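Local coordinates for EtuB protein (PDB 3IO0) that probably helps build the shell of a bacterial microcompartment associated with ethanol utilisation, assembling as a trimer of subunits with tandem BMC domains, at residues A164-S177 with I189-S203. Residues are numbered along the deposited sequence; the frame is centred on the assembly and turned at random.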
ATOM      1  N   ALA A 164     -24.220  -2.044 -12.392  1.00 52.16           N
ATOM      2  CA  ALA A 164     -24.915  -1.025 -11.625  1.00 52.31           C
ATOM      3  C   ALA A 164     -25.415   0.071 -12.556  1.00 52.58           C
ATOM      4  O   ALA A 164     -26.569   0.478 -12.469  1.00 53.09           O
ATOM      5  CB  ALA A 164     -24.021  -0.452 -10.569  1.00 52.12           C
ATOM      6  N   LEU A 165     -24.553   0.520 -13.464  1.00 52.64           N
ATOM      7  CA  LEU A 165     -24.851   1.662 -14.322  1.00 52.72           C
ATOM      8  C   LEU A 165     -25.835   1.306 -15.429  1.00 52.96           C
ATOM      9  O   LEU A 165     -26.643   2.145 -15.870  1.00 52.79           O
ATOM     10  CB  LEU A 165     -23.557   2.196 -14.929  1.00 52.77           C
ATOM     11  CG  LEU A 165     -22.527   2.806 -13.979  1.00 52.72           C
ATOM     12  CD1 LEU A 165     -21.182   2.904 -14.664  1.00 52.46           C
ATOM     13  CD2 LEU A 165     -22.982   4.175 -13.522  1.00 52.93           C
ATOM     14  N   LYS A 166     -25.742   0.056 -15.878  1.00 53.35           N
ATOM     15  CA  LYS A 166     -26.646  -0.503 -16.879  1.00 53.67           C
ATOM     16  C   LYS A 166     -28.064  -0.635 -16.319  1.00 53.77           C
ATOM     17  O   LYS A 166     -29.029  -0.341 -17.009  1.00 53.72           O
ATOM     18  CB  LYS A 166     -26.139  -1.872 -17.346  1.00 53.63           C
ATOM     19  CG  LYS A 166     -25.031  -1.850 -18.407  1.00 54.18           C
ATOM     20  CD  LYS A 166     -24.267  -3.179 -18.344  1.00 55.85           C
ATOM     21  CE  LYS A 166     -23.980  -3.811 -19.715  1.00 55.74           C
ATOM     22  NZ  LYS A 166     -22.640  -3.492 -20.235  1.00 55.31           N
ATOM     23  N   THR A 167     -28.161  -1.047 -15.055  1.00 54.00           N
ATOM     24  CA  THR A 167     -29.421  -1.392 -14.397  1.00 54.21           C
ATOM     25  C   THR A 167     -30.462  -0.279 -14.293  1.00 54.64           C
ATOM     26  O   THR A 167     -31.659  -0.551 -14.397  1.00 55.05           O
ATOM     27  CB  THR A 167     -29.151  -1.950 -12.992  1.00 54.15           C
ATOM     28  OG1 THR A 167     -28.672  -3.289 -13.114  1.00 54.35           O
ATOM     29  CG2 THR A 167     -30.409  -1.952 -12.126  1.00 54.24           C
ATOM     30  N   ALA A 168     -30.033   0.958 -14.070  1.00 54.77           N
ATOM     31  CA  ALA A 168     -30.989   2.028 -13.806  1.00 54.94           C
ATOM     32  C   ALA A 168     -30.442   3.379 -14.208  1.00 55.32           C
ATOM     33  O   ALA A 168     -29.300   3.487 -14.674  1.00 55.92           O
ATOM     34  CB  ALA A 168     -31.394   2.028 -12.336  1.00 54.89           C
ATOM     35  N   ASP A 169     -31.259   4.413 -14.042  1.00 55.42           N
ATOM     36  CA  ASP A 169     -30.856   5.745 -14.445  1.00 55.72           C
ATOM     37  C   ASP A 169     -30.204   6.483 -13.274  1.00 55.08           C
ATOM     38  O   ASP A 169     -30.877   7.144 -12.476  1.00 55.20           O
ATOM     39  CB  ASP A 169     -32.038   6.525 -15.042  1.00 56.27           C
ATOM     40  CG  ASP A 169     -31.637   7.930 -15.510  1.00 59.23           C
ATOM     41  OD1 ASP A 169     -30.479   8.113 -15.968  1.00 62.86           O
ATOM     42  OD2 ASP A 169     -32.472   8.862 -15.420  1.00 61.69           O
ATOM     43  N   VAL A 170     -28.884   6.353 -13.174  1.00 54.33           N
ATOM     44  CA  VAL A 170     -28.123   6.940 -12.065  1.00 53.45           C
ATOM     45  C   VAL A 170     -26.924   7.734 -12.582  1.00 53.35           C
ATOM     46  O   VAL A 170     -26.388   7.424 -13.650  1.00 53.59           O
ATOM     47  CB  VAL A 170     -27.641   5.862 -11.061  1.00 53.20           C
ATOM     48  CG1 VAL A 170     -28.812   5.304 -10.262  1.00 52.54           C
ATOM     49  CG2 VAL A 170     -26.893   4.741 -11.775  1.00 52.53           C
ATOM     50  N   LYS A 171     -26.516   8.762 -11.836  1.00 52.84           N
ATOM     51  CA  LYS A 171     -25.304   9.522 -12.155  1.00 52.20           C
ATOM     52  C   LYS A 171     -24.068   8.781 -11.637  1.00 51.35           C
ATOM     53  O   LYS A 171     -24.096   8.197 -10.538  1.00 51.16           O
ATOM     54  CB  LYS A 171     -25.346  10.912 -11.526  1.00 52.50           C
ATOM     55  CG  LYS A 171     -26.540  11.766 -11.879  1.00 54.49           C
ATOM     56  CD  LYS A 171     -26.322  13.168 -11.317  1.00 59.37           C
ATOM     57  CE  LYS A 171     -27.255  14.220 -11.941  1.00 61.81           C
ATOM     58  NZ  LYS A 171     -28.613  14.208 -11.313  1.00 62.77           N
ATOM     59  N   LEU A 172     -22.996   8.805 -12.433  1.00 50.16           N
ATOM     60  CA  LEU A 172     -21.700   8.275 -12.016  1.00 48.84           C
ATOM     61  C   LEU A 172     -20.948   9.403 -11.348  1.00 48.06           C
ATOM     62  O   LEU A 172     -20.591  10.374 -11.997  1.00 47.98           O
ATOM     63  CB  LEU A 172     -20.894   7.799 -13.219  1.00 48.81           C
ATOM     64  CG  LEU A 172     -19.807   6.721 -13.088  1.00 48.91           C
ATOM     65  CD1 LEU A 172     -18.590   7.111 -13.932  1.00 49.12           C
ATOM     66  CD2 LEU A 172     -19.382   6.444 -11.658  1.00 47.91           C
ATOM     67  N   ILE A 173     -20.704   9.281 -10.050  1.00 47.22           N
ATOM     68  CA  ILE A 173     -20.075  10.369  -9.311  1.00 46.23           C
ATOM     69  C   ILE A 173     -18.576  10.146  -9.170  1.00 45.56           C
ATOM     70  O   ILE A 173     -17.799  11.083  -9.334  1.00 45.61           O
ATOM     71  CB  ILE A 173     -20.775  10.614  -7.950  1.00 46.16           C
ATOM     72  CG1 ILE A 173     -22.273  10.826  -8.158  1.00 45.61           C
ATOM     73  CG2 ILE A 173     -20.183  11.809  -7.208  1.00 46.17           C
ATOM     74  CD1 ILE A 173     -22.619  12.005  -9.025  1.00 45.11           C
ATOM     75  N   THR A 174     -18.176   8.908  -8.905  1.00 44.79           N
ATOM     76  CA  THR A 174     -16.763   8.577  -8.719  1.00 44.42           C
ATOM     77  C   THR A 174     -16.392   7.293  -9.438  1.00 44.07           C
ATOM     78  O   THR A 174     -17.067   6.278  -9.272  1.00 44.64           O
ATOM     79  CB  THR A 174     -16.438   8.398  -7.212  1.00 44.36           C
ATOM     80  OG1 THR A 174     -16.545   9.664  -6.543  1.00 44.95           O
ATOM     81  CG2 THR A 174     -15.045   7.813  -7.009  1.00 43.57           C
ATOM     82  N   TYR A 175     -15.327   7.327 -10.231  1.00 43.44           N
ATOM     83  CA  TYR A 175     -14.721   6.089 -10.727  1.00 42.91           C
ATOM     84  C   TYR A 175     -13.327   5.948 -10.140  1.00 42.92           C
ATOM     85  O   TYR A 175     -12.485   6.819 -10.327  1.00 43.39           O
ATOM     86  CB  TYR A 175     -14.678   6.042 -12.255  1.00 42.50           C
ATOM     87  CG  TYR A 175     -13.825   4.918 -12.796  1.00 42.03           C
ATOM     88  CD1 TYR A 175     -14.365   3.657 -13.049  1.00 41.75           C
ATOM     89  CD2 TYR A 175     -12.477   5.113 -13.048  1.00 42.03           C
ATOM     90  CE1 TYR A 175     -13.582   2.613 -13.546  1.00 41.36           C
ATOM     91  CE2 TYR A 175     -11.683   4.088 -13.537  1.00 42.94           C
ATOM     92  CZ  TYR A 175     -12.238   2.839 -13.792  1.00 42.62           C
ATOM     93  OH  TYR A 175     -11.422   1.832 -14.281  1.00 42.65           O
ATOM     94  N   GLY A 176     -13.084   4.863  -9.424  1.00 42.72           N
ATOM     95  CA  GLY A 176     -11.801   4.671  -8.771  1.00 43.04           C
ATOM     96  C   GLY A 176     -11.230   3.324  -9.131  1.00 43.46           C
ATOM     97  O   GLY A 176     -11.914   2.306  -9.016  1.00 43.76           O
ATOM     98  N   SER A 177      -9.979   3.324  -9.580  1.00 43.54           N
ATOM     99  CA  SER A 177      -9.266   2.106  -9.941  1.00 43.41           C
ATOM    100  C   SER A 177      -8.008   2.017  -9.072  1.00 43.72           C
ATOM    101  O   SER A 177      -7.717   2.959  -8.321  1.00 44.19           O
ATOM    102  CB  SER A 177      -8.900   2.165 -11.413  1.00 43.29           C
ATOM    103  OG  SER A 177      -7.974   3.204 -11.631  1.00 42.83           O
ATOM    104  N   ILE A 189     -12.036  -2.085  -8.010  1.00 45.05           N
ATOM    105  CA  ILE A 189     -12.707  -1.027  -8.776  1.00 44.90           C
ATOM    106  C   ILE A 189     -13.836  -0.476  -7.907  1.00 45.28           C
ATOM    107  O   ILE A 189     -14.682  -1.231  -7.431  1.00 45.33           O
ATOM    108  CB  ILE A 189     -13.250  -1.517 -10.144  1.00 44.61           C
ATOM    109  CG1 ILE A 189     -12.099  -1.781 -11.116  1.00 43.92           C
ATOM    110  CG2 ILE A 189     -14.236  -0.515 -10.734  1.00 43.66           C
ATOM    111  CD1 ILE A 189     -11.425  -0.536 -11.635  1.00 43.33           C
ATOM    112  N   LEU A 190     -13.820   0.836  -7.678  1.00 45.78           N
ATOM    113  CA  LEU A 190     -14.859   1.505  -6.897  1.00 46.33           C
ATOM    114  C   LEU A 190     -15.707   2.427  -7.760  1.00 46.96           C
ATOM    115  O   LEU A 190     -15.196   3.109  -8.646  1.00 47.28           O
ATOM    116  CB  LEU A 190     -14.255   2.288  -5.733  1.00 46.19           C
ATOM    117  CG  LEU A 190     -15.207   3.082  -4.830  1.00 45.79           C
ATOM    118  CD1 LEU A 190     -14.919   2.825  -3.349  1.00 45.59           C
ATOM    119  CD2 LEU A 190     -15.159   4.556  -5.156  1.00 44.34           C
ATOM    120  N   ILE A 191     -17.004   2.437  -7.488  1.00 47.55           N
ATOM    121  CA  ILE A 191     -17.940   3.290  -8.200  1.00 48.10           C
ATOM    122  C   ILE A 191     -18.803   3.985  -7.169  1.00 48.70           C
ATOM    123  O   ILE A 191     -19.108   3.431  -6.111  1.00 48.89           O
ATOM    124  CB  ILE A 191     -18.723   2.482  -9.299  1.00 48.23           C
ATOM    125  CG1 ILE A 191     -17.955   2.569 -10.597  1.00 48.25           C
ATOM    126  CG2 ILE A 191     -20.128   2.988  -9.587  1.00 47.99           C
ATOM    127  CD1 ILE A 191     -17.317   3.893 -10.795  1.00 48.29           C
ATOM    128  N   THR A 192     -19.158   5.220  -7.469  1.00 49.22           N
ATOM    129  CA  THR A 192     -19.971   6.009  -6.581  1.00 49.77           C
ATOM    130  C   THR A 192     -21.118   6.575  -7.386  1.00 50.44           C
ATOM    131  O   THR A 192     -20.921   7.095  -8.488  1.00 50.66           O
ATOM    132  CB  THR A 192     -19.115   7.067  -5.909  1.00 49.67           C
ATOM    133  OG1 THR A 192     -18.897   6.668  -4.557  1.00 50.30           O
ATOM    134  CG2 THR A 192     -19.758   8.417  -5.933  1.00 49.21           C
ATOM    135  N   ILE A 193     -22.318   6.459  -6.836  1.00 51.19           N
ATOM    136  CA  ILE A 193     -23.534   6.662  -7.617  1.00 51.66           C
ATOM    137  C   ILE A 193     -24.567   7.541  -6.909  1.00 51.90           C
ATOM    138  O   ILE A 193     -24.722   7.456  -5.686  1.00 52.06           O
ATOM    139  CB  ILE A 193     -24.037   5.275  -8.117  1.00 51.78           C
ATOM    140  CG1 ILE A 193     -23.799   5.205  -9.615  1.00 52.91           C
ATOM    141  CG2 ILE A 193     -25.481   4.930  -7.720  1.00 50.80           C
ATOM    142  CD1 ILE A 193     -23.555   3.814 -10.114  1.00 56.42           C
ATOM    143  N   SER A 194     -25.228   8.416  -7.669  1.00 52.09           N
ATOM    144  CA  SER A 194     -26.298   9.274  -7.123  1.00 52.58           C
ATOM    145  C   SER A 194     -27.539   9.285  -8.025  1.00 53.09           C
ATOM    146  O   SER A 194     -27.454   8.955  -9.214  1.00 53.23           O
ATOM    147  CB  SER A 194     -25.795  10.705  -6.889  1.00 52.37           C
ATOM    148  OG  SER A 194     -26.745  11.496  -6.189  1.00 51.92           O
ATOM    149  N   GLY A 195     -28.684   9.659  -7.459  1.00 53.36           N
ATOM    150  CA  GLY A 195     -29.932   9.729  -8.220  1.00 54.01           C
ATOM    151  C   GLY A 195     -31.132   9.554  -7.322  1.00 54.51           C
ATOM    152  O   GLY A 195     -31.040   9.793  -6.120  1.00 54.98           O
ATOM    153  N   ASP A 196     -32.260   9.141  -7.891  1.00 54.89           N
ATOM    154  CA  ASP A 196     -33.447   8.875  -7.072  1.00 55.61           C
ATOM    155  C   ASP A 196     -33.264   7.597  -6.283  1.00 55.44           C
ATOM    156  O   ASP A 196     -32.675   6.638  -6.784  1.00 55.68           O
ATOM    157  CB  ASP A 196     -34.709   8.793  -7.935  1.00 56.11           C
ATOM    158  CG  ASP A 196     -35.052  10.131  -8.597  1.00 57.98           C
ATOM    159  OD1 ASP A 196     -34.737  11.206  -8.011  1.00 58.25           O
ATOM    160  OD2 ASP A 196     -35.639  10.102  -9.710  1.00 59.88           O
ATOM    161  N   SER A 197     -33.764   7.577  -5.053  1.00 55.16           N
ATOM    162  CA  SER A 197     -33.600   6.406  -4.192  1.00 55.15           C
ATOM    163  C   SER A 197     -33.936   5.091  -4.905  1.00 55.15           C
ATOM    164  O   SER A 197     -33.133   4.148  -4.885  1.00 55.34           O
ATOM    165  CB  SER A 197     -34.436   6.545  -2.929  1.00 55.14           C
ATOM    166  OG  SER A 197     -35.788   6.753  -3.264  1.00 55.61           O
ATOM    167  N   GLY A 198     -35.109   5.036  -5.541  1.00 54.87           N
ATOM    168  CA  GLY A 198     -35.544   3.846  -6.275  1.00 54.43           C
ATOM    169  C   GLY A 198     -34.507   3.373  -7.279  1.00 54.22           C
ATOM    170  O   GLY A 198     -34.155   2.182  -7.313  1.00 54.02           O
ATOM    171  N   ALA A 199     -34.014   4.320  -8.082  1.00 53.88           N
ATOM    172  CA  ALA A 199     -32.985   4.065  -9.091  1.00 53.33           C
ATOM    173  C   ALA A 199     -31.688   3.551  -8.450  1.00 53.18           C
ATOM    174  O   ALA A 199     -31.158   2.500  -8.843  1.00 53.04           O
ATOM    175  CB  ALA A 199     -32.732   5.328  -9.911  1.00 53.05           C
ATOM    176  N   VAL A 200     -31.207   4.280  -7.444  1.00 52.80           N
ATOM    177  CA  VAL A 200     -29.974   3.932  -6.744  1.00 52.54           C
ATOM    178  C   VAL A 200     -30.061   2.539  -6.108  1.00 52.73           C
ATOM    179  O   VAL A 200     -29.161   1.714  -6.276  1.00 52.74           O
ATOM    180  CB  VAL A 200     -29.581   5.021  -5.708  1.00 52.40           C
ATOM    181  CG1 VAL A 200     -28.386   4.594  -4.886  1.00 51.74           C
ATOM    182  CG2 VAL A 200     -29.281   6.349  -6.406  1.00 52.06           C
ATOM    183  N   LEU A 201     -31.160   2.267  -5.412  1.00 52.96           N
ATOM    184  CA  LEU A 201     -31.366   0.956  -4.791  1.00 53.31           C
ATOM    185  C   LEU A 201     -31.404  -0.193  -5.806  1.00 53.85           C
ATOM    186  O   LEU A 201     -30.844  -1.266  -5.570  1.00 53.78           O
ATOM    187  CB  LEU A 201     -32.623   0.963  -3.923  1.00 52.98           C
ATOM    188  CG  LEU A 201     -32.401   1.608  -2.552  1.00 52.60           C
ATOM    189  CD1 LEU A 201     -33.702   2.109  -1.947  1.00 51.52           C
ATOM    190  CD2 LEU A 201     -31.665   0.654  -1.608  1.00 51.73           C
ATOM    191  N   GLN A 202     -32.049   0.048  -6.942  1.00 54.50           N
ATOM    192  CA  GLN A 202     -32.152  -0.954  -8.000  1.00 55.22           C
ATOM    193  C   GLN A 202     -30.757  -1.319  -8.558  1.00 55.10           C
ATOM    194  O   GLN A 202     -30.452  -2.512  -8.758  1.00 55.09           O
ATOM    195  CB  GLN A 202     -33.065  -0.421  -9.097  1.00 55.24           C
ATOM    196  CG  GLN A 202     -33.834  -1.456  -9.902  1.00 55.76           C
ATOM    197  CD  GLN A 202     -34.493  -0.819 -11.128  1.00 56.42           C
ATOM    198  OE1 GLN A 202     -34.491  -1.398 -12.216  1.00 58.97           O
ATOM    199  NE2 GLN A 202     -35.029   0.395 -10.963  1.00 56.75           N
ATOM    200  N   SER A 203     -29.926  -0.286  -8.778  1.00 54.80           N
ATOM    201  CA  SER A 203     -28.528  -0.438  -9.221  1.00 54.23           C
ATOM    202  C   SER A 203     -27.674  -1.184  -8.207  1.00 53.91           C
ATOM    203  O   SER A 203     -27.008  -2.164  -8.541  1.00 54.04           O
ATOM    204  CB  SER A 203     -27.892   0.923  -9.478  1.00 54.10           C
ATOM    205  OG  SER A 203     -28.357   1.482 -10.682  1.00 54.54           O
TER
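Strand 171-176 pairs antiparallel with strand 189-195, from K171 opposite S194 to G176 opposite L190, and a classic beta bulge sets I173 and T174 together against T192. This is the edge of the five-stranded sheet in the second, circularly permuted BMC domain: 171-176 is outermost within the chain, and 189-195 also pairs with strand 145-152. At the bulge T192 O accepts a bond from I173 N at 2.7 Å and a weak one from T174 N at 3.3 Å. T192 and S194 lie on one face of the sheet, and the bulge turns I173 toward them: methyl CG2 of T192 lies against I173 CB, while S194 CB meets I173 CG1 at 3.7 Å; S194 OG turns to the carbonyl of A145.

The face bearing L172, Y175, I191 and I193 looks toward the helices. There I193 CD1 touches L165 CD2 (3.5 Å), joining the sheet to helix 154-167, and also V170 CG2 (3.8 Å) in the connection that follows that helix. With CG anti to the backbone N (chi1 169°), Y175 sends its ring toward I189, whose CD1 lies 3.6 Å from the phenolic OH. H30 of the second subunit stacks on that ring, so this sheet face also belongs to the trimer interface.

Beyond the strands, V170 CG1 packs on A199 CB and V200 CG2, and A168 CB rests on A199 O. The two helices are pinned where S203 OG, beside its backbone N (chi1 -75°), donates to A164 O at 2.7 Å from 30° out of the carbonyl plane.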